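Local coordinates for polyketide synthase type I (Bacillus amyloliquefaciens, PDB 5KKU), which forms the N-terminal dehydratase domain of a difficidin assembly-line synthase and probably removes water from polyketide intermediates during antibiotic synthesis, at residues 171-176 and 201-206; 243-248 and 260-265; 15-20 and 68-73. All blocks are in the same frame, centred on the assembly; numbering follows the deposited sequence.

Interaction 1 of 3, residues 171-176 and 201-206; sequences KEELME and TLAGSS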
loop_
_atom_site.group_PDB
_atom_site.type_symbol
_atom_site.label_atom_id
_atom_site.label_comp_id
_atom_site.label_asym_id
_atom_site.label_seq_id
_atom_site.Cartn_x
_atom_site.Cartn_y
_atom_site.Cartn_z
ATOM N N LYS A 171 19.785 -7.970 -9.369
ATOM C CA LYS A 171 19.037 -9.195 -9.165
ATOM C C LYS A 171 18.239 -8.902 -7.887
ATOM O O LYS A 171 17.190 -9.420 -7.697
ATOM C CB LYS A 171 19.937 -10.346 -8.970
ATOM C CG LYS A 171 20.289 -11.085 -10.226
ATOM C CD LYS A 171 20.769 -12.493 -9.938
ATOM C CE LYS A 171 22.031 -12.831 -10.689
ATOM N NZ LYS A 171 22.793 -13.975 -10.134
ATOM N N GLU A 172 18.777 -8.108 -6.991
ATOM C CA GLU A 172 18.070 -7.835 -5.758
ATOM C C GLU A 172 18.018 -6.366 -5.415
ATOM O O GLU A 172 18.821 -5.624 -5.816
ATOM C CB GLU A 172 18.702 -8.564 -4.586
ATOM C CG GLU A 172 18.722 -10.078 -4.690
ATOM C CD GLU A 172 19.657 -10.729 -3.696
ATOM O OE1 GLU A 172 19.389 -10.782 -2.518
ATOM O OE2 GLU A 172 20.695 -11.194 -4.111
ATOM N N GLU A 173 17.020 -5.990 -4.656
ATOM C CA GLU A 173 16.850 -4.638 -4.226
ATOM C C GLU A 173 16.493 -4.503 -2.749
ATOM O O GLU A 173 15.823 -5.320 -2.189
ATOM C CB GLU A 173 15.784 -3.988 -5.085
ATOM C CG GLU A 173 15.430 -2.578 -4.749
ATOM C CD GLU A 173 14.286 -2.052 -5.565
ATOM O OE1 GLU A 173 13.254 -1.727 -5.003
ATOM O OE2 GLU A 173 14.412 -1.968 -6.763
ATOM N N LEU A 174 16.978 -3.425 -2.143
ATOM C CA LEU A 174 16.726 -3.138 -0.737
ATOM C C LEU A 174 16.439 -1.652 -0.572
ATOM O O LEU A 174 17.251 -0.810 -0.957
ATOM C CB LEU A 174 17.926 -3.545 0.119
ATOM C CG LEU A 174 17.690 -3.618 1.628
ATOM C CD1 LEU A 174 16.324 -4.217 1.930
ATOM C CD2 LEU A 174 18.791 -4.417 2.307
ATOM N N MET A 175 15.284 -1.330 -0.001
ATOM C CA MET A 175 14.898 0.063 0.193
ATOM C C MET A 175 14.866 0.486 1.659
ATOM O O MET A 175 14.004 0.052 2.424
ATOM C CB MET A 175 13.540 0.335 -0.457
ATOM C CG MET A 175 13.579 0.401 -1.975
ATOM S SD MET A 175 11.984 0.834 -2.696
ATOM C CE MET A 175 10.945 -0.460 -2.022
ATOM N N GLU A 176 15.810 1.341 2.040
ATOM C CA GLU A 176 15.887 1.840 3.379
ATOM C C GLU A 176 14.925 2.979 3.484
ATOM O O GLU A 176 15.081 3.966 2.849
ATOM C CB GLU A 176 17.306 2.266 3.711
ATOM C CG GLU A 176 17.501 2.568 5.174
ATOM C CD GLU A 176 18.886 3.016 5.487
ATOM O OE1 GLU A 176 19.401 3.834 4.760
ATOM O OE2 GLU A 176 19.464 2.562 6.459
ATOM N N THR A 201 5.314 -0.392 -2.099
ATOM C CA THR A 201 4.798 -0.785 -3.387
ATOM C C THR A 201 5.669 -0.362 -4.536
ATOM O O THR A 201 5.431 -0.751 -5.622
ATOM C CB THR A 201 3.379 -0.322 -3.699
ATOM O OG1 THR A 201 3.363 1.052 -4.020
ATOM C CG2 THR A 201 2.486 -0.600 -2.627
ATOM N N LEU A 202 6.697 0.400 -4.247
ATOM C CA LEU A 202 7.650 0.842 -5.203
ATOM C C LEU A 202 8.790 -0.117 -5.344
ATOM O O LEU A 202 9.693 0.148 -6.041
ATOM C CB LEU A 202 8.175 2.201 -4.808
ATOM C CG LEU A 202 7.193 3.348 -4.909
ATOM C CD1 LEU A 202 7.766 4.644 -4.430
ATOM C CD2 LEU A 202 6.743 3.521 -6.329
ATOM N N ALA A 203 8.725 -1.242 -4.665
ATOM C CA ALA A 203 9.734 -2.291 -4.809
ATOM C C ALA A 203 9.993 -2.762 -6.236
ATOM O O ALA A 203 9.100 -2.978 -6.997
ATOM C CB ALA A 203 9.407 -3.467 -3.932
ATOM N N GLY A 204 11.250 -2.867 -6.575
ATOM C CA GLY A 204 11.646 -3.315 -7.879
ATOM C C GLY A 204 11.831 -2.201 -8.853
ATOM O O GLY A 204 12.143 -2.454 -9.951
ATOM N N SER A 205 11.626 -0.967 -8.431
ATOM C CA SER A 205 11.809 0.157 -9.313
ATOM C C SER A 205 13.223 0.269 -9.877
ATOM O O SER A 205 13.412 0.702 -10.982
ATOM C CB SER A 205 11.435 1.441 -8.624
ATOM O OG SER A 205 10.073 1.484 -8.339
ATOM N N SER A 206 14.221 -0.102 -9.127
ATOM C CA SER A 206 15.560 -0.052 -9.607
ATOM C C SER A 206 15.751 -1.078 -10.709
ATOM O O SER A 206 16.535 -0.923 -11.571
ATOM C CB SER A 206 16.498 -0.304 -8.443
ATOM O OG SER A 206 16.746 -1.667 -8.264
#
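The carboxylate of Glu173 grips the backbone of the loop 201-206 through both of its oxygens. Gly204 N donates to Glu173 OE1 over 2.8 Å, a nearly straight bond that arrives from above the carboxylate plane. Ser206 N gives its hydrogen to Glu173 OE2 at 3.0 Å, on the syn side and closer to the plane. Ser206 OG also lies 2.8 Å from Glu173 OE2, but its proton can instead go to Gln167 OE1 on the adjoining strand 162-168. With CG anti to the backbone N (chi1 178°) and the chain extended beyond it, Glu173 spans the gap from strand to loop and holds the amides of Gly204 and Ser206, both buried; the negative charge is probably steadied by these donors. The loop is itself shaped by a type II beta turn from Leu202 to Ser205, with Gly204 at its third position. Leu202 O takes both Ser205 N and Ser205 OG on one face of its plane, the hydroxyl at 2.7 Å. This turn follows helix 194-200 in the C-terminal hotdog fold, a helix that carries Asp198, the predicted proton donor of the dehydratase. Met175 packs next to the carboxylate: its chain bends at chi3 (-57°) and lays CE 3.5 Å from Ala203 N and 3.9 Å from Ala203 CB. Val165 of strand 162-168 touches the side chains of both Glu173 and Met175.

Interaction 2 of 3, residues 243-248 and 260-265; sequences KNSRTE and SADFTI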
loop_
_atom_site.group_PDB
_atom_site.type_symbol
_atom_site.label_atom_id
_atom_site.label_comp_id
_atom_site.label_asym_id
_atom_site.label_seq_id
_atom_site.Cartn_x
_atom_site.Cartn_y
_atom_site.Cartn_z
ATOM N N LYS A 243 14.500 -10.026 -8.158
ATOM C CA LYS A 243 14.205 -10.120 -9.559
ATOM C C LYS A 243 13.538 -11.405 -9.979
ATOM O O LYS A 243 12.605 -11.367 -10.688
ATOM C CB LYS A 243 15.430 -9.812 -10.407
ATOM C CG LYS A 243 15.069 -9.480 -11.834
ATOM C CD LYS A 243 16.034 -8.570 -12.531
ATOM C CE LYS A 243 16.338 -9.094 -13.912
ATOM N NZ LYS A 243 16.597 -10.565 -13.884
ATOM N N ASN A 244 13.984 -12.511 -9.427
ATOM C CA ASN A 244 13.389 -13.811 -9.678
ATOM C C ASN A 244 11.933 -13.997 -9.282
ATOM O O ASN A 244 11.280 -14.844 -9.788
ATOM C CB ASN A 244 14.264 -14.952 -9.127
ATOM C CG ASN A 244 14.005 -15.263 -7.693
ATOM O OD1 ASN A 244 13.644 -14.418 -6.925
ATOM N ND2 ASN A 244 14.211 -16.484 -7.328
ATOM N N SER A 245 11.445 -13.186 -8.378
ATOM C CA SER A 245 10.079 -13.134 -7.982
ATOM C C SER A 245 9.224 -12.260 -8.885
ATOM O O SER A 245 8.072 -12.134 -8.660
ATOM C CB SER A 245 9.997 -12.688 -6.531
ATOM O OG SER A 245 9.701 -11.317 -6.396
ATOM N N ARG A 246 9.815 -11.589 -9.846
ATOM C CA ARG A 246 9.067 -10.717 -10.729
ATOM C C ARG A 246 8.660 -11.417 -12.010
ATOM O O ARG A 246 9.457 -12.046 -12.629
ATOM C CB ARG A 246 9.890 -9.503 -11.055
ATOM C CG ARG A 246 9.262 -8.422 -11.886
ATOM C CD ARG A 246 10.122 -7.169 -11.847
ATOM N NE ARG A 246 10.005 -6.404 -10.628
ATOM C CZ ARG A 246 10.518 -6.757 -9.457
ATOM N NH1 ARG A 246 11.221 -7.851 -9.351
ATOM N NH2 ARG A 246 10.333 -6.021 -8.392
ATOM N N THR A 247 7.400 -11.310 -12.383
ATOM C CA THR A 247 6.930 -11.739 -13.663
ATOM C C THR A 247 6.127 -10.629 -14.271
ATOM O O THR A 247 5.697 -9.718 -13.600
ATOM C CB THR A 247 6.031 -12.986 -13.613
ATOM O OG1 THR A 247 4.863 -12.720 -12.856
ATOM C CG2 THR A 247 6.770 -14.179 -13.059
ATOM N N GLU A 248 5.940 -10.725 -15.568
ATOM C CA GLU A 248 5.271 -9.708 -16.313
ATOM C C GLU A 248 4.627 -10.183 -17.601
ATOM O O GLU A 248 4.962 -11.212 -18.138
ATOM C CB GLU A 248 6.216 -8.553 -16.554
ATOM C CG GLU A 248 6.936 -8.520 -17.873
ATOM C CD GLU A 248 8.071 -7.542 -17.886
ATOM O OE1 GLU A 248 8.428 -7.029 -16.830
ATOM O OE2 GLU A 248 8.611 -7.287 -18.970
ATOM N N SER A 260 4.089 -7.969 -11.837
ATOM C CA SER A 260 3.880 -8.367 -10.488
ATOM C C SER A 260 5.155 -8.903 -9.847
ATOM O O SER A 260 5.994 -9.397 -10.519
ATOM C CB SER A 260 2.754 -9.385 -10.450
ATOM O OG SER A 260 3.245 -10.635 -10.717
ATOM N N ALA A 261 5.259 -8.734 -8.538
ATOM C CA ALA A 261 6.416 -9.091 -7.731
ATOM C C ALA A 261 6.082 -9.327 -6.272
ATOM O O ALA A 261 5.085 -8.923 -5.806
ATOM C CB ALA A 261 7.485 -8.017 -7.831
ATOM N N ASP A 262 6.802 -9.859 -5.471
ATOM C CA ASP A 262 6.839 -10.188 -4.064
ATOM C C ASP A 262 7.768 -9.236 -3.401
ATOM O O ASP A 262 8.735 -8.829 -3.996
ATOM C CB ASP A 262 7.447 -11.563 -3.816
ATOM C CG ASP A 262 6.575 -12.715 -4.250
ATOM O OD1 ASP A 262 5.394 -12.536 -4.494
ATOM O OD2 ASP A 262 7.124 -13.818 -4.323
ATOM N N PHE A 263 7.500 -8.805 -2.199
ATOM C CA PHE A 263 8.475 -8.067 -1.453
ATOM C C PHE A 263 8.445 -8.546 -0.033
ATOM O O PHE A 263 7.458 -9.074 0.376
ATOM C CB PHE A 263 8.350 -6.519 -1.601
ATOM C CG PHE A 263 7.128 -5.891 -0.977
ATOM C CD1 PHE A 263 7.030 -5.671 0.373
ATOM C CD2 PHE A 263 6.098 -5.460 -1.763
ATOM C CE1 PHE A 263 5.920 -5.075 0.918
ATOM C CE2 PHE A 263 5.000 -4.879 -1.219
ATOM C CZ PHE A 263 4.913 -4.689 0.128
ATOM N N THR A 264 9.522 -8.371 0.711
ATOM C CA THR A 264 9.535 -8.654 2.126
ATOM C C THR A 264 10.033 -7.453 2.873
ATOM O O THR A 264 10.972 -6.859 2.465
ATOM C CB THR A 264 10.435 -9.855 2.481
ATOM O OG1 THR A 264 10.090 -10.972 1.683
ATOM C CG2 THR A 264 10.359 -10.186 3.960
ATOM N N ILE A 265 9.416 -7.113 3.982
ATOM C CA ILE A 265 9.821 -5.973 4.767
ATOM C C ILE A 265 10.573 -6.438 5.976
ATOM O O ILE A 265 10.046 -7.147 6.753
ATOM C CB ILE A 265 8.630 -5.085 5.170
ATOM C CG1 ILE A 265 7.802 -4.660 3.972
ATOM C CG2 ILE A 265 9.128 -3.838 5.814
ATOM C CD1 ILE A 265 6.706 -3.685 4.268
#
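Two backbone hydrogen bonds join Thr247 and Ser260 as an antiparallel hydrogen-bonded pair: Thr247 N reaches Ser260 O and Ser260 N reaches Thr247 O, each over 3.0 Å. Weaker CA-H...O contacts extend the pairing toward Ser245, Ala261 CA approaching Ser245 O at 3.6 Å and Arg246 CA approaching Ser260 O at 3.4 Å. They lie where the first strand breaks into a 3-10 turn at 243-245, so the beta hairpin of strands 236-248 and 258-266, part of the C-terminal hotdog fold, is interrupted here and resumes at Thr247. Among side chains, Ser245 OG receives a weak bond from Asp262 N at 3.4 Å and is held more firmly by Ala242 O. On one side of the sheet, Thr247 OG1 and Ser260 OG lie 3.4 Å apart, and Lys278 NZ supplies a bond to the serine. Van der Waals packing comes from Arg246, whose CG stands anti to the backbone N (chi1 -176°) before the chain bends at chi3. That bend brings the guanidinium back over Ala261, whose CB sits beneath one face, toward the rim, 3.5 Å from Arg246 NH2. Asp262 CB rests against Ser245 OG, while Asp262 OD1 accepts from Lys278 N of the neighbouring strand.

Interaction 3 of 3, residues 15-20 and 68-73; sequences ISHTNY and TSEEFD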
loop_
_atom_site.group_PDB
_atom_site.type_symbol
_atom_site.label_atom_id
_atom_site.label_comp_id
_atom_site.label_asym_id
_atom_site.label_seq_id
_atom_site.Cartn_x
_atom_site.Cartn_y
_atom_site.Cartn_z
ATOM N N ILE A 15 -12.586 9.030 6.156
ATOM C CA ILE A 15 -11.461 9.629 5.473
ATOM C C ILE A 15 -11.798 11.060 5.070
ATOM O O ILE A 15 -12.423 11.292 4.100
ATOM C CB ILE A 15 -11.074 8.857 4.219
ATOM C CG1 ILE A 15 -10.675 7.434 4.523
ATOM C CG2 ILE A 15 -9.957 9.547 3.493
ATOM C CD1 ILE A 15 -9.620 7.271 5.577
ATOM N N SER A 16 -11.380 12.023 5.856
ATOM C CA SER A 16 -11.653 13.405 5.527
ATOM C C SER A 16 -10.658 14.027 4.573
ATOM O O SER A 16 -9.593 13.543 4.410
ATOM C CB SER A 16 -11.758 14.218 6.776
ATOM O OG SER A 16 -10.543 14.253 7.437
ATOM N N HIS A 17 -11.030 15.121 3.960
ATOM C CA HIS A 17 -10.198 15.867 3.039
ATOM C C HIS A 17 -8.911 16.350 3.688
ATOM O O HIS A 17 -7.935 16.482 3.027
ATOM C CB HIS A 17 -11.005 17.035 2.419
ATOM C CG HIS A 17 -10.302 17.794 1.357
ATOM N ND1 HIS A 17 -9.963 17.238 0.160
ATOM C CD2 HIS A 17 -9.873 19.068 1.310
ATOM C CE1 HIS A 17 -9.362 18.129 -0.584
ATOM N NE2 HIS A 17 -9.280 19.248 0.097
ATOM N N THR A 18 -8.936 16.598 4.991
ATOM C CA THR A 18 -7.798 17.044 5.759
ATOM C C THR A 18 -6.899 15.947 6.300
ATOM O O THR A 18 -5.906 16.197 6.910
ATOM C CB THR A 18 -8.155 17.984 6.910
ATOM O OG1 THR A 18 -9.103 17.376 7.747
ATOM C CG2 THR A 18 -8.701 19.260 6.386
ATOM N N ASN A 19 -7.245 14.697 6.052
ATOM C CA ASN A 19 -6.409 13.596 6.452
ATOM C C ASN A 19 -5.007 13.696 5.836
ATOM O O ASN A 19 -4.880 13.900 4.681
ATOM C CB ASN A 19 -7.072 12.270 6.091
ATOM C CG ASN A 19 -6.385 11.096 6.695
ATOM O OD1 ASN A 19 -5.333 10.736 6.278
ATOM N ND2 ASN A 19 -6.988 10.504 7.689
ATOM N N TYR A 20 -3.984 13.553 6.654
ATOM C CA TYR A 20 -2.630 13.768 6.207
ATOM C C TYR A 20 -2.252 12.903 5.021
ATOM O O TYR A 20 -1.462 13.304 4.255
ATOM C CB TYR A 20 -1.589 13.587 7.305
ATOM C CG TYR A 20 -1.530 14.624 8.387
ATOM C CD1 TYR A 20 -1.044 15.870 8.151
ATOM C CD2 TYR A 20 -1.920 14.330 9.657
ATOM C CE1 TYR A 20 -0.947 16.797 9.144
ATOM C CE2 TYR A 20 -1.838 15.254 10.642
ATOM C CZ TYR A 20 -1.346 16.484 10.363
ATOM O OH TYR A 20 -1.254 17.391 11.284
ATOM N N THR A 68 -10.964 12.656 -2.158
ATOM C CA THR A 68 -11.584 13.709 -1.371
ATOM C C THR A 68 -11.571 15.047 -2.042
ATOM O O THR A 68 -10.865 15.254 -2.967
ATOM C CB THR A 68 -11.009 13.840 0.049
ATOM O OG1 THR A 68 -9.696 14.377 0.006
ATOM C CG2 THR A 68 -10.940 12.558 0.680
ATOM N N SER A 69 -12.347 15.966 -1.533
ATOM C CA SER A 69 -12.471 17.280 -2.079
ATOM C C SER A 69 -12.704 18.307 -0.978
ATOM O O SER A 69 -13.046 17.955 0.099
ATOM C CB SER A 69 -13.618 17.280 -3.069
ATOM O OG SER A 69 -13.935 18.536 -3.551
ATOM N N GLU A 70 -12.503 19.581 -1.255
ATOM C CA GLU A 70 -12.988 20.611 -0.389
ATOM C C GLU A 70 -14.493 20.521 -0.203
ATOM O O GLU A 70 -15.010 20.870 0.820
ATOM C CB GLU A 70 -12.609 21.961 -0.908
ATOM C CG GLU A 70 -11.147 22.224 -0.744
ATOM C CD GLU A 70 -10.771 22.684 0.644
ATOM O OE1 GLU A 70 -11.691 23.021 1.401
ATOM O OE2 GLU A 70 -9.575 22.725 0.961
ATOM N N GLU A 71 -15.167 20.064 -1.244
ATOM C CA GLU A 71 -16.586 19.946 -1.273
ATOM C C GLU A 71 -17.141 18.757 -0.505
ATOM O O GLU A 71 -18.261 18.797 -0.127
ATOM C CB GLU A 71 -17.060 19.858 -2.698
ATOM C CG GLU A 71 -16.757 21.037 -3.586
ATOM C CD GLU A 71 -17.079 22.351 -2.953
ATOM O OE1 GLU A 71 -18.247 22.600 -2.735
ATOM O OE2 GLU A 71 -16.182 23.127 -2.643
ATOM N N PHE A 72 -16.363 17.693 -0.339
ATOM C CA PHE A 72 -16.797 16.484 0.367
ATOM C C PHE A 72 -15.725 15.638 1.034
ATOM O O PHE A 72 -14.664 15.494 0.565
ATOM C CB PHE A 72 -17.652 15.567 -0.514
ATOM C CG PHE A 72 -17.022 15.218 -1.801
ATOM C CD1 PHE A 72 -16.146 14.191 -1.879
ATOM C CD2 PHE A 72 -17.263 15.957 -2.908
ATOM C CE1 PHE A 72 -15.541 13.871 -3.046
ATOM C CE2 PHE A 72 -16.666 15.664 -4.072
ATOM C CZ PHE A 72 -15.808 14.610 -4.143
ATOM N N ASP A 73 -16.041 15.033 2.141
ATOM C CA ASP A 73 -15.183 14.033 2.718
ATOM C C ASP A 73 -15.633 12.656 2.255
ATOM O O ASP A 73 -16.402 12.546 1.342
ATOM C CB ASP A 73 -15.224 14.112 4.223
ATOM C CG ASP A 73 -14.768 15.427 4.748
ATOM O OD1 ASP A 73 -13.874 16.021 4.180
ATOM O OD2 ASP A 73 -15.289 15.855 5.744
#
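Ile15, at the end of strand 9-15, meets Thr68 through methyl groups, Ile15 CG2 lying 4.2 Å from Thr68 CG2. The methyl of Thr68 also lies near the carbonyl oxygens of Ile15 and Ser16. Ser16 presents its CA and CB to the carboxylate of Asp73, with Ser16 CB 3.8 Å from Asp73 OD1; its carbonyl starts a type I beta turn that closes at Asn19. His17 has the largest share of the contact. His17 N points almost straight at Asp73 OD1 (3.0 Å, 170°), meeting that oxygen from above the carboxylate plane. Its imidazole, turned anti to the backbone N (chi1 -174°), extends over the loop 68-73 with one face on the peptide between Ser69 and Glu70: Glu70 N stands 3.4 Å above the ring centre, and Ser69 C is offset toward the rim. At the ring edge His17 ND1 and Thr68 OG1 share a hydrogen bond of 2.9 Å, in which either may be the donor, and this bond helps to set the rotation of the ring. Both loops belong to the N-terminal hotdog fold: 15-20 leads from strand 9-15 toward helix 20-23, whereas the loop 68-73 joins strand 66-67 to strand 73-83, the antiparallel partner of 9-15. An ST turn shapes the second loop, Glu71 N donating to Ser69 OG. Beyond the peptide, the Glu70 side chain bends at chi2 and approaches the far part of the imidazole, its carboxylate plane 70° from the ring and Glu70 OE2 3.6 Å from His17 NE2. The carbonyl of His17 is held by Arg31 NH1, and the Arg31 backbone bonds to that of Thr68, bridging the two loops. Farther on, Asn19 forms the N-cap of helix 20-23, its OD1 accepting from Ile21 N.

From the N terminus, interaction 3 comes first: it closes a loop of 47 residues within the N-terminal hotdog fold, bringing together the turns at the ends of strands 9-15 and 66-67. Interaction 1 follows in the C-terminal hotdog fold and spans 24 residues, fastening the loop after helix 194-200 to strand 172-178. Interaction 2 closes last, across the 11 residues of a hairpin. The three are in series, neither nesting nor crossing. Interactions 1 and 2 touch: Lys171 O lies 2.8 Å from Lys243 N in a probable hydrogen bond where strands 172-178 and 236-248 run side by side, and Ala203 packs on Phe263. Interaction 3 stands apart on the opposite side of the chain's centre, its centre about 31 Å from that of interaction 1.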